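Local coordinates for protein argininosuccinate lyase (Chelativorans sp., PDB 6G3H) that probably cleaves argininosuccinate into fumarate and L-arginine, the last step of arginine biosynthesis, as a four-chain enzyme, at residues G109-D114 against A200-G205; Q23-F28 against I336-A341; S257-W262 against G344-L349. All coordinates share one frame; numbering follows the deposited sequence.

In the fold
From the N terminus, helix 20-31 supplies residues 23-28, the first half of contact 2, which closes only when helix 329-348 arrives at 336-341. Nested inside that long loop, contact 1 closes earlier, joining the start of helix 112-147 (109-114) to the loop at 200-205. Contact 3 opens after that, at 257-262 on helix 236-262, and closes at 344-349, so that it crosses contact 2 and lies in series with contact 1. Contacts 2 and 3 share helix 329-348, their centres about 15 Å apart. Contact 1 sits with its centre about 38 Å from that of contact 2, and contacts 1 and 2 border different bound ligand molecules.

Contact 1: G109-D114 against A200-G205. With EKQ ((2~{S})-2-[2-[[(2~{S})-1,4-bis(oxidanyl)-1,4-bis(oxidanylidene)butan-2-yl]amino]ethylamino]butanedioic acid), chain B.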
loop_
_atom_site.group_PDB
_atom_site.type_symbol
_atom_site.label_atom_id
_atom_site.label_comp_id
_atom_site.label_asym_id
_atom_site.label_seq_id
_atom_site.Cartn_x
_atom_site.Cartn_y
_atom_site.Cartn_z
ATOM N N GLY A 109 35.104 8.102 17.192
ATOM C CA GLY A 109 33.914 7.785 17.954
ATOM C C GLY A 109 32.633 7.889 17.167
ATOM O O GLY A 109 31.563 8.066 17.756
ATOM N N ARG A 110 32.706 7.773 15.846
ATOM C CA ARG A 110 31.566 8.041 14.990
ATOM C C ARG A 110 31.562 7.055 13.834
ATOM O O ARG A 110 32.575 6.428 13.514
ATOM C CB ARG A 110 31.601 9.485 14.478
ATOM C CG ARG A 110 30.373 9.911 13.697
ATOM C CD ARG A 110 30.445 11.383 13.343
ATOM N NE ARG A 110 31.460 11.639 12.326
ATOM C CZ ARG A 110 31.663 12.817 11.746
ATOM N NH1 ARG A 110 30.915 13.859 12.080
ATOM N NH2 ARG A 110 32.612 12.952 10.828
ATOM N N SER A 111 30.395 6.921 13.217
ATOM C CA SER A 111 30.190 6.021 12.098
ATOM C C SER A 111 29.410 6.766 11.029
ATOM O O SER A 111 28.882 7.856 11.266
ATOM C CB SER A 111 29.426 4.763 12.529
ATOM O OG SER A 111 29.021 3.999 11.407
ATOM N N ARG A 112 29.330 6.169 9.840
ATOM C CA ARG A 112 28.384 6.670 8.854
ATOM C C ARG A 112 26.946 6.385 9.266
ATOM O O ARG A 112 26.032 7.070 8.796
ATOM C CB ARG A 112 28.672 6.059 7.482
ATOM C CG ARG A 112 29.786 6.774 6.714
ATOM C CD ARG A 112 29.996 6.191 5.329
ATOM N NE ARG A 112 30.225 4.748 5.358
ATOM C CZ ARG A 112 30.219 3.968 4.280
ATOM N NH1 ARG A 112 29.993 4.487 3.080
ATOM N NH2 ARG A 112 30.431 2.664 4.397
ATOM N N ASN A 113 26.733 5.416 10.160
ATOM C CA ASN A 113 25.376 5.002 10.500
ATOM C C ASN A 113 24.687 6.031 11.387
ATOM O O ASN A 113 23.559 6.450 11.103
ATOM C CB ASN A 113 25.409 3.630 11.172
ATOM C CG ASN A 113 25.947 2.552 10.251
ATOM O OD1 ASN A 113 26.081 2.765 9.046
ATOM N ND2 ASN A 113 26.251 1.388 10.811
ATOM N N ASP A 114 25.343 6.452 12.471
ATOM C CA ASP A 114 24.744 7.464 13.331
ATOM C C ASP A 114 24.875 8.868 12.755
ATOM O O ASP A 114 24.050 9.732 13.077
ATOM C CB ASP A 114 25.347 7.403 14.740
ATOM C CG ASP A 114 26.814 7.790 14.784
ATOM O OD1 ASP A 114 27.526 7.608 13.776
ATOM O OD2 ASP A 114 27.253 8.267 15.851
ATOM N N ALA A 200 25.970 6.821 19.031
ATOM C CA ALA A 200 25.765 5.392 18.846
ATOM C C ALA A 200 26.838 4.776 17.961
ATOM O O ALA A 200 27.035 3.557 17.999
ATOM C CB ALA A 200 24.386 5.135 18.240
ATOM N N ALA A 201 27.530 5.591 17.169
ATOM C CA ALA A 201 28.589 5.122 16.269
ATOM C C ALA A 201 27.962 4.084 15.340
ATOM O O ALA A 201 26.893 4.351 14.767
ATOM C CB ALA A 201 29.777 4.643 17.092
ATOM N N ALA A 202 28.569 2.911 15.155
ATOM C CA ALA A 202 28.031 1.946 14.205
ATOM C C ALA A 202 26.690 1.390 14.660
ATOM O O ALA A 202 25.834 1.088 13.823
ATOM C CB ALA A 202 29.024 0.805 13.995
ATOM N N THR A 203 26.488 1.268 15.973
ATOM C CA THR A 203 25.325 0.597 16.544
ATOM C C THR A 203 25.584 0.218 17.998
ATOM O O THR A 203 24.653 -0.147 18.722
ATOM C CB THR A 203 24.959 -0.669 15.755
ATOM O OG1 THR A 203 23.878 -1.347 16.405
ATOM C CG2 THR A 203 26.148 -1.613 15.666
ATOM N N ALA A 204 26.844 0.291 18.436
ATOM C CA ALA A 204 27.246 -0.216 19.741
ATOM C C ALA A 204 27.924 0.836 20.607
ATOM O O ALA A 204 28.515 0.486 21.634
ATOM C CB ALA A 204 28.180 -1.415 19.561
ATOM N N GLY A 205 27.855 2.111 20.232
ATOM C CA GLY A 205 28.597 3.114 20.969
ATOM C C GLY A 205 30.078 3.064 20.630
ATOM O O GLY A 205 30.487 2.629 19.549
HETATM C C10 EKQ B . 29.009 0.632 8.122
HETATM C C15 EKQ B . 28.544 -0.716 8.689
HETATM O O01 EKQ B . 24.424 2.007 0.504
HETATM C C02 EKQ B . 25.637 2.053 1.012
HETATM O O03 EKQ B . 26.600 2.362 0.376
HETATM C C04 EKQ B . 25.701 1.682 2.466
HETATM C C05 EKQ B . 26.873 2.360 3.158
HETATM N N06 EKQ B . 27.428 1.502 4.262
HETATM C C07 EKQ B . 26.463 0.879 5.212
HETATM C C08 EKQ B . 27.111 0.271 6.432
HETATM N N09 EKQ B . 27.921 1.212 7.262
HETATM C C11 EKQ B . 29.419 1.642 9.185
HETATM C C12 EKQ B . 30.288 2.723 8.617
HETATM O O13 EKQ B . 30.594 2.769 7.468
HETATM O O14 EKQ B . 30.670 3.617 9.502
HETATM O O16 EKQ B . 29.216 -1.711 8.328
HETATM O O17 EKQ B . 27.563 -0.741 9.449
HETATM C C18 EKQ B . 26.510 3.733 3.729
HETATM O O19 EKQ B . 27.010 4.016 4.846
HETATM O O20 EKQ B . 25.754 4.458 3.066
#
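Asn113 joins the loop 200-205 to the bound ethylenediamine-disuccinate ligand. Its CG lies anti to the carbonyl carbon (chi1 -63°), which places the amide where ND2 can reach both the loop and the ligand. CB packs 3.7 Å from Ala202 O, and CG faces the ligand atoms C11 and O17. At the tip, OD1 accepts from ligand N09 at 3.0 Å. ND2 spends its two N-H groups on different partners: one goes to ligand O17 at 2.8 Å, the other to Ala202 O at 3.1 Å. The latter bond is almost perfectly straight (177°), lies in the amide plane and uses a lone pair of the carbonyl, so the type II' turn Ala200-Thr203 fixes the flat amide that reads the ligand.

Ser111, the N-cap of the helix, rests its CB against the Ala201-Ala202 peptide. Its OG accepts from Asn113 N and donates to ligand O14, which Arg112 N also grips. Asp114 accepts Ser111 N through OD1, closing a capping box, while OD2 takes Ala201 N in a weak bond of 3.0 Å and also Gly199 N, from the residue before Ala200.

Arg112 turns away from the loop and holds the same ligand carboxylate, with NE 2.9 Å and NH2 3.1 Å from O13. Ligand O19 sits 3.2 Å above the centre of the guanidinium plane. A leucine here would probably leave O13 without these two donors and the carboxylate freer to swing.

Further bonds to the ligand come from Thr158 of the second subunit and from Tyr26, Ser281, Lys286, Asn288 and Arg294 of the third. A ligand site shared by three subunits of the tetramer is characteristic of the fumarase/aspartase superfamily, to which argininosuccinate lyases belong.

Contact 2: Q23-F28 against I336-A341; sequences QELYDF and IAATHA. With EKQ ((2~{S})-2-[2-[[(2~{S})-1,4-bis(oxidanyl)-1,4-bis(oxidanylidene)butan-2-yl]amino]ethylamino]butanedioic acid), chain C.
Ala337 presents its CB as a small knob to helix 20-31, where it settles among the Glu24 backbone and the side chains of Leu25 and Phe28. Phe28 CD2 lies 3.7 Å from Ala337 CB, the methyl meeting the ring obliquely. The reciprocal bump is Leu25, whose forked end drops into the shallow ground between Ala337, Ala338 and Ala341. One branch, CD2, lies against the backbone, 3.8 Å from Ala338 N; the other, CD1, presses on Ala341 CB at 3.5 Å, tighter than usual for two carbons. With alanines providing most of the opposing surface, the short helical segments run antiparallel (172°) with their axes only 8.4 Å apart.

At the margin, Glu24 reaches over Ala337 to His340. Its chain is extended beyond CG (chi2 -168°), which carries the carboxylate to the edge of the imidazole, the two planes 71° apart. His340 ND1 donates a nearly straight bond of 2.8 Å to Glu24 OE1, entering on the syn lone pair and close to the ring plane; OE2 shares the same N-H weakly.

On the side turned from helix 329-348, Tyr26 OH donates to O03 of the bound ligand at 2.6 Å. Arg294, also hydrogen-bonded to that ligand, makes a cation-pi contact with the Tyr26 ring.

The apolar interlock thus sets the spacing of the helices, and the His-carboxylate bond fixes the rotation of the ring. A carboxylate so placed would be expected to favour a positive charge on the imidazole.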
loop_
_atom_site.group_PDB
_atom_site.type_symbol
_atom_site.label_atom_id
_atom_site.label_comp_id
_atom_site.label_asym_id
_atom_site.label_seq_id
_atom_site.Cartn_x
_atom_site.Cartn_y
_atom_site.Cartn_z
ATOM N N GLN A 23 0.971 27.670 -9.398
ATOM C CA GLN A 23 2.170 27.347 -10.163
ATOM C C GLN A 23 3.088 26.394 -9.405
ATOM O O GLN A 23 3.786 25.586 -10.026
ATOM C CB GLN A 23 2.914 28.638 -10.513
ATOM C CG GLN A 23 4.188 28.444 -11.321
ATOM C CD GLN A 23 3.918 27.908 -12.709
ATOM O OE1 GLN A 23 2.995 28.352 -13.390
ATOM N NE2 GLN A 23 4.723 26.942 -13.135
ATOM N N GLU A 24 3.111 26.480 -8.071
ATOM C CA GLU A 24 3.945 25.579 -7.278
ATOM C C GLU A 24 3.723 24.122 -7.665
ATOM O O GLU A 24 4.664 23.319 -7.650
ATOM C CB GLU A 24 3.659 25.763 -5.787
ATOM C CG GLU A 24 3.989 27.137 -5.231
ATOM C CD GLU A 24 3.959 27.166 -3.718
ATOM O OE1 GLU A 24 4.418 26.185 -3.094
ATOM O OE2 GLU A 24 3.462 28.162 -3.152
ATOM N N LEU A 25 2.481 23.757 -7.997
ATOM C CA LEU A 25 2.176 22.371 -8.332
ATOM C C LEU A 25 2.848 21.934 -9.627
ATOM O O LEU A 25 3.039 20.732 -9.838
ATOM C CB LEU A 25 0.662 22.173 -8.439
ATOM C CG LEU A 25 -0.114 22.219 -7.118
ATOM C CD1 LEU A 25 -1.603 22.367 -7.382
ATOM C CD2 LEU A 25 0.155 20.975 -6.283
ATOM N N TYR A 26 3.201 22.876 -10.493
ATOM C CA TYR A 26 3.912 22.556 -11.719
ATOM C C TYR A 26 5.424 22.582 -11.557
ATOM O O TYR A 26 6.130 22.033 -12.409
ATOM C CB TYR A 26 3.498 23.531 -12.825
ATOM C CG TYR A 26 2.052 23.366 -13.227
ATOM C CD1 TYR A 26 1.037 23.969 -12.496
ATOM C CD2 TYR A 26 1.700 22.587 -14.320
ATOM C CE1 TYR A 26 -0.289 23.807 -12.847
ATOM C CE2 TYR A 26 0.375 22.422 -14.681
ATOM C CZ TYR A 26 -0.614 23.032 -13.939
ATOM O OH TYR A 26 -1.934 22.873 -14.293
ATOM N N ASP A 27 5.935 23.183 -10.479
ATOM C CA ASP A 27 7.369 23.408 -10.334
ATOM C C ASP A 27 8.070 22.420 -9.408
ATOM O O ASP A 27 9.279 22.214 -9.560
ATOM C CB ASP A 27 7.629 24.825 -9.805
ATOM C CG ASP A 27 7.154 25.905 -10.758
ATOM O OD1 ASP A 27 6.966 25.608 -11.955
ATOM O OD2 ASP A 27 6.974 27.055 -10.305
ATOM N N PHE A 28 7.360 21.803 -8.457
ATOM C CA PHE A 28 8.058 21.103 -7.380
ATOM C C PHE A 28 8.811 19.876 -7.880
ATOM O O PHE A 28 9.877 19.549 -7.343
ATOM C CB PHE A 28 7.083 20.715 -6.259
ATOM C CG PHE A 28 6.125 19.602 -6.616
ATOM C CD1 PHE A 28 6.527 18.274 -6.572
ATOM C CD2 PHE A 28 4.809 19.882 -6.951
ATOM C CE1 PHE A 28 5.648 17.249 -6.887
ATOM C CE2 PHE A 28 3.921 18.860 -7.265
ATOM C CZ PHE A 28 4.343 17.541 -7.230
ATOM N N ILE A 336 3.881 20.307 0.302
ATOM C CA ILE A 336 3.873 21.754 0.503
ATOM C C ILE A 336 3.176 22.446 -0.662
ATOM O O ILE A 336 2.342 23.339 -0.469
ATOM C CB ILE A 336 5.310 22.272 0.699
ATOM C CG1 ILE A 336 5.925 21.667 1.966
ATOM C CG2 ILE A 336 5.346 23.795 0.755
ATOM C CD1 ILE A 336 5.221 22.034 3.259
ATOM N N ALA A 337 3.505 22.045 -1.891
ATOM C CA ALA A 337 2.868 22.650 -3.057
ATOM C C ALA A 337 1.355 22.476 -3.012
ATOM O O ALA A 337 0.605 23.398 -3.355
ATOM C CB ALA A 337 3.438 22.042 -4.336
ATOM N N ALA A 338 0.887 21.299 -2.592
ATOM C CA ALA A 338 -0.549 21.041 -2.557
ATOM C C ALA A 338 -1.221 21.808 -1.425
ATOM O O ALA A 338 -2.309 22.368 -1.608
ATOM C CB ALA A 338 -0.803 19.541 -2.416
ATOM N N THR A 339 -0.592 21.841 -0.250
ATOM C CA THR A 339 -1.134 22.616 0.861
ATOM C C THR A 339 -1.212 24.098 0.512
ATOM O O THR A 339 -2.204 24.767 0.823
ATOM C CB THR A 339 -0.275 22.399 2.110
ATOM O OG1 THR A 339 -0.210 21.000 2.412
ATOM C CG2 THR A 339 -0.853 23.132 3.307
ATOM N N HIS A 340 -0.172 24.628 -0.136
ATOM C CA HIS A 340 -0.193 26.018 -0.580
ATOM C C HIS A 340 -1.297 26.251 -1.602
ATOM O O HIS A 340 -2.050 27.227 -1.510
ATOM C CB HIS A 340 1.166 26.397 -1.175
ATOM C CG HIS A 340 2.238 26.616 -0.152
ATOM N ND1 HIS A 340 3.571 26.728 -0.487
ATOM C CD2 HIS A 340 2.176 26.750 1.194
ATOM C CE1 HIS A 340 4.283 26.918 0.610
ATOM N NE2 HIS A 340 3.461 26.935 1.643
ATOM N N ALA A 341 -1.396 25.370 -2.599
ATOM C CA ALA A 341 -2.419 25.526 -3.627
ATOM C C ALA A 341 -3.815 25.548 -3.014
ATOM O O ALA A 341 -4.645 26.396 -3.362
ATOM C CB ALA A 341 -2.294 24.403 -4.655
HETATM C C10 EKQ C . -8.279 19.347 -21.565
HETATM C C15 EKQ C . -9.629 18.946 -20.955
HETATM O O01 EKQ C . -2.263 19.351 -14.874
HETATM C C02 EKQ C . -2.686 20.066 -15.894
HETATM O O03 EKQ C . -2.225 21.129 -16.182
HETATM C C04 EKQ C . -3.803 19.422 -16.665
HETATM C C05 EKQ C . -3.803 19.874 -18.117
HETATM N N06 EKQ C . -5.199 19.922 -18.676
HETATM C C07 EKQ C . -6.091 18.755 -18.423
HETATM C C08 EKQ C . -7.359 18.764 -19.240
HETATM N N09 EKQ C . -7.166 18.791 -20.720
HETATM C C11 EKQ C . -8.098 18.907 -23.011
HETATM C C12 EKQ C . -7.027 19.696 -23.701
HETATM O O13 EKQ C . -6.400 20.549 -23.157
HETATM O O14 EKQ C . -6.839 19.351 -24.956
HETATM O O16 EKQ C . -10.345 19.898 -20.565
HETATM O O17 EKQ C . -9.923 17.742 -20.888
HETATM C C18 EKQ C . -2.938 18.985 -19.015
HETATM O O19 EKQ C . -3.397 18.742 -20.158
HETATM O O20 EKQ C . -1.865 18.566 -18.557
#

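Contact 3: S257-W262 against G344-L349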
loop_
_atom_site.group_PDB
_atom_site.type_symbol
_atom_site.label_atom_id
_atom_site.label_comp_id
_atom_site.label_asym_id
_atom_site.label_seq_id
_atom_site.Cartn_x
_atom_site.Cartn_y
_atom_site.Cartn_z
ATOM N N SER A 257 -11.876 17.393 -3.481
ATOM C CA SER A 257 -12.977 16.718 -4.159
ATOM C C SER A 257 -14.300 17.423 -3.890
ATOM O O SER A 257 -15.139 17.551 -4.790
ATOM C CB SER A 257 -13.051 15.258 -3.714
ATOM O OG SER A 257 -13.981 14.538 -4.503
ATOM N N GLU A 258 -14.502 17.893 -2.656
ATOM C CA GLU A 258 -15.735 18.598 -2.318
ATOM C C GLU A 258 -15.894 19.855 -3.163
ATOM O O GLU A 258 -16.964 20.109 -3.729
ATOM C CB GLU A 258 -15.745 18.960 -0.835
ATOM C CG GLU A 258 -17.091 19.460 -0.341
ATOM C CD GLU A 258 -17.872 18.389 0.393
ATOM O OE1 GLU A 258 -17.297 17.742 1.292
ATOM O OE2 GLU A 258 -19.060 18.190 0.069
ATOM N N ILE A 259 -14.837 20.665 -3.243
ATOM C CA ILE A 259 -14.900 21.902 -4.018
ATOM C C ILE A 259 -15.079 21.589 -5.497
ATOM O O ILE A 259 -15.787 22.304 -6.217
ATOM C CB ILE A 259 -13.642 22.754 -3.754
ATOM C CG1 ILE A 259 -13.651 23.245 -2.304
ATOM C CG2 ILE A 259 -13.563 23.944 -4.720
ATOM C CD1 ILE A 259 -12.334 23.836 -1.826
ATOM N N GLN A 260 -14.454 20.513 -5.975
ATOM C CA GLN A 260 -14.595 20.160 -7.382
ATOM C C GLN A 260 -16.035 19.798 -7.717
ATOM O O GLN A 260 -16.498 20.072 -8.830
ATOM C CB GLN A 260 -13.660 19.007 -7.741
ATOM C CG GLN A 260 -13.453 18.835 -9.241
ATOM C CD GLN A 260 -12.556 17.662 -9.577
ATOM O OE1 GLN A 260 -12.160 16.896 -8.697
ATOM N NE2 GLN A 260 -12.238 17.507 -10.859
ATOM N N LEU A 261 -16.761 19.192 -6.774
ATOM C CA LEU A 261 -18.174 18.907 -7.003
ATOM C C LEU A 261 -19.007 20.179 -6.912
ATOM O O LEU A 261 -19.876 20.424 -7.757
ATOM C CB LEU A 261 -18.674 17.859 -6.009
ATOM C CG LEU A 261 -18.054 16.459 -6.108
ATOM C CD1 LEU A 261 -18.842 15.479 -5.248
ATOM C CD2 LEU A 261 -17.979 15.960 -7.551
ATOM N N TRP A 262 -18.758 21.002 -5.887
ATOM C CA TRP A 262 -19.403 22.310 -5.817
ATOM C C TRP A 262 -19.302 23.042 -7.147
ATOM O O TRP A 262 -20.260 23.689 -7.587
ATOM C CB TRP A 262 -18.761 23.165 -4.725
ATOM C CG TRP A 262 -19.020 22.732 -3.319
ATOM C CD1 TRP A 262 -19.921 21.803 -2.888
ATOM C CD2 TRP A 262 -18.361 23.227 -2.152
ATOM N NE1 TRP A 262 -19.862 21.690 -1.518
ATOM C CE2 TRP A 262 -18.911 22.555 -1.043
ATOM C CE3 TRP A 262 -17.359 24.178 -1.937
ATOM C CZ2 TRP A 262 -18.488 22.801 0.263
ATOM C CZ3 TRP A 262 -16.941 24.422 -0.645
ATOM C CH2 TRP A 262 -17.503 23.735 0.440
ATOM N N GLY A 344 -4.736 28.678 -1.141
ATOM C CA GLY A 344 -5.143 29.747 -2.029
ATOM C C GLY A 344 -6.494 29.491 -2.663
ATOM O O GLY A 344 -7.280 30.422 -2.867
ATOM N N VAL A 345 -6.773 28.226 -2.987
ATOM C CA VAL A 345 -8.096 27.861 -3.485
ATOM C C VAL A 345 -9.164 28.300 -2.494
ATOM O O VAL A 345 -10.181 28.899 -2.864
ATOM C CB VAL A 345 -8.162 26.346 -3.759
ATOM C CG1 VAL A 345 -9.608 25.851 -3.841
ATOM C CG2 VAL A 345 -7.418 26.012 -5.041
ATOM N N VAL A 346 -8.942 28.013 -1.212
ATOM C CA VAL A 346 -9.942 28.308 -0.193
ATOM C C VAL A 346 -10.056 29.812 0.018
ATOM O O VAL A 346 -11.161 30.365 0.065
ATOM C CB VAL A 346 -9.594 27.568 1.111
ATOM C CG1 VAL A 346 -10.452 28.053 2.277
ATOM C CG2 VAL A 346 -9.771 26.072 0.909
ATOM N N ARG A 347 -8.918 30.499 0.137
ATOM C CA ARG A 347 -8.940 31.948 0.307
ATOM C C ARG A 347 -9.755 32.621 -0.792
ATOM O O ARG A 347 -10.560 33.520 -0.522
ATOM C CB ARG A 347 -7.513 32.504 0.317
ATOM C CG ARG A 347 -7.440 33.992 0.660
ATOM C CD ARG A 347 -6.019 34.548 0.600
ATOM N NE ARG A 347 -5.382 34.318 -0.697
ATOM C CZ ARG A 347 -4.471 33.381 -0.949
ATOM N NH1 ARG A 347 -4.055 32.558 0.004
ATOM N NH2 ARG A 347 -3.963 33.271 -2.168
ATOM N N THR A 348 -9.563 32.197 -2.040
ATOM C CA THR A 348 -10.123 32.899 -3.187
ATOM C C THR A 348 -11.372 32.235 -3.752
ATOM O O THR A 348 -11.881 32.691 -4.782
ATOM C CB THR A 348 -9.070 33.022 -4.295
ATOM O OG1 THR A 348 -8.723 31.718 -4.776
ATOM C CG2 THR A 348 -7.821 33.708 -3.776
ATOM N N LEU A 349 -11.880 31.182 -3.118
ATOM C CA LEU A 349 -13.056 30.505 -3.645
ATOM C C LEU A 349 -14.234 31.470 -3.720
ATOM O O LEU A 349 -14.447 32.288 -2.820
ATOM C CB LEU A 349 -13.411 29.298 -2.774
ATOM C CG LEU A 349 -14.483 28.354 -3.327
ATOM C CD1 LEU A 349 -14.023 27.701 -4.624
ATOM C CD2 LEU A 349 -14.837 27.294 -2.301
#
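Ile259 and Leu349 meet tip to tip, Ile259 CG2 3.8 Å from Leu349 CD1, in the tight part of this contact. The second branch of Leu349 turns to Trp262: CD2 lies in the ring plane at the edge of the indole, 3.9 Å from CZ3, the two side chains crossing at about a right angle. Leu349 reaches this spot with CG anti to its backbone nitrogen (chi1 -170°), pointing the fork at helix 236-262. Ala270, on the short strand that pairs with 350-351, touches both Trp262 and Leu349. Ile259 and Val345 pass alongside in opposite directions, CD1 3.9 Å from CG1. The nearest CA atoms, of Ile259 and Leu349, are 8.8 Å apart, so long side chains bridge the gap.

The fit is looser at Val346, whose CG2 is 4.4 Å from Ile259 CD1. On the side of helix 329-348 turned from Ile259, Arg347 is exposed and pairs with Glu21; Thr348, partly exposed, folds its OG1 back onto Gly344 O at 2.7 Å.

All the atoms that touch are carbons of buried, uncharged side chains. The chemistry therefore implies adhesion through dispersion and exclusion of water, with side-chain shape rather than directional polar bonds setting how helix 236-262 meets the end of helix 329-348 and the residue that follows it.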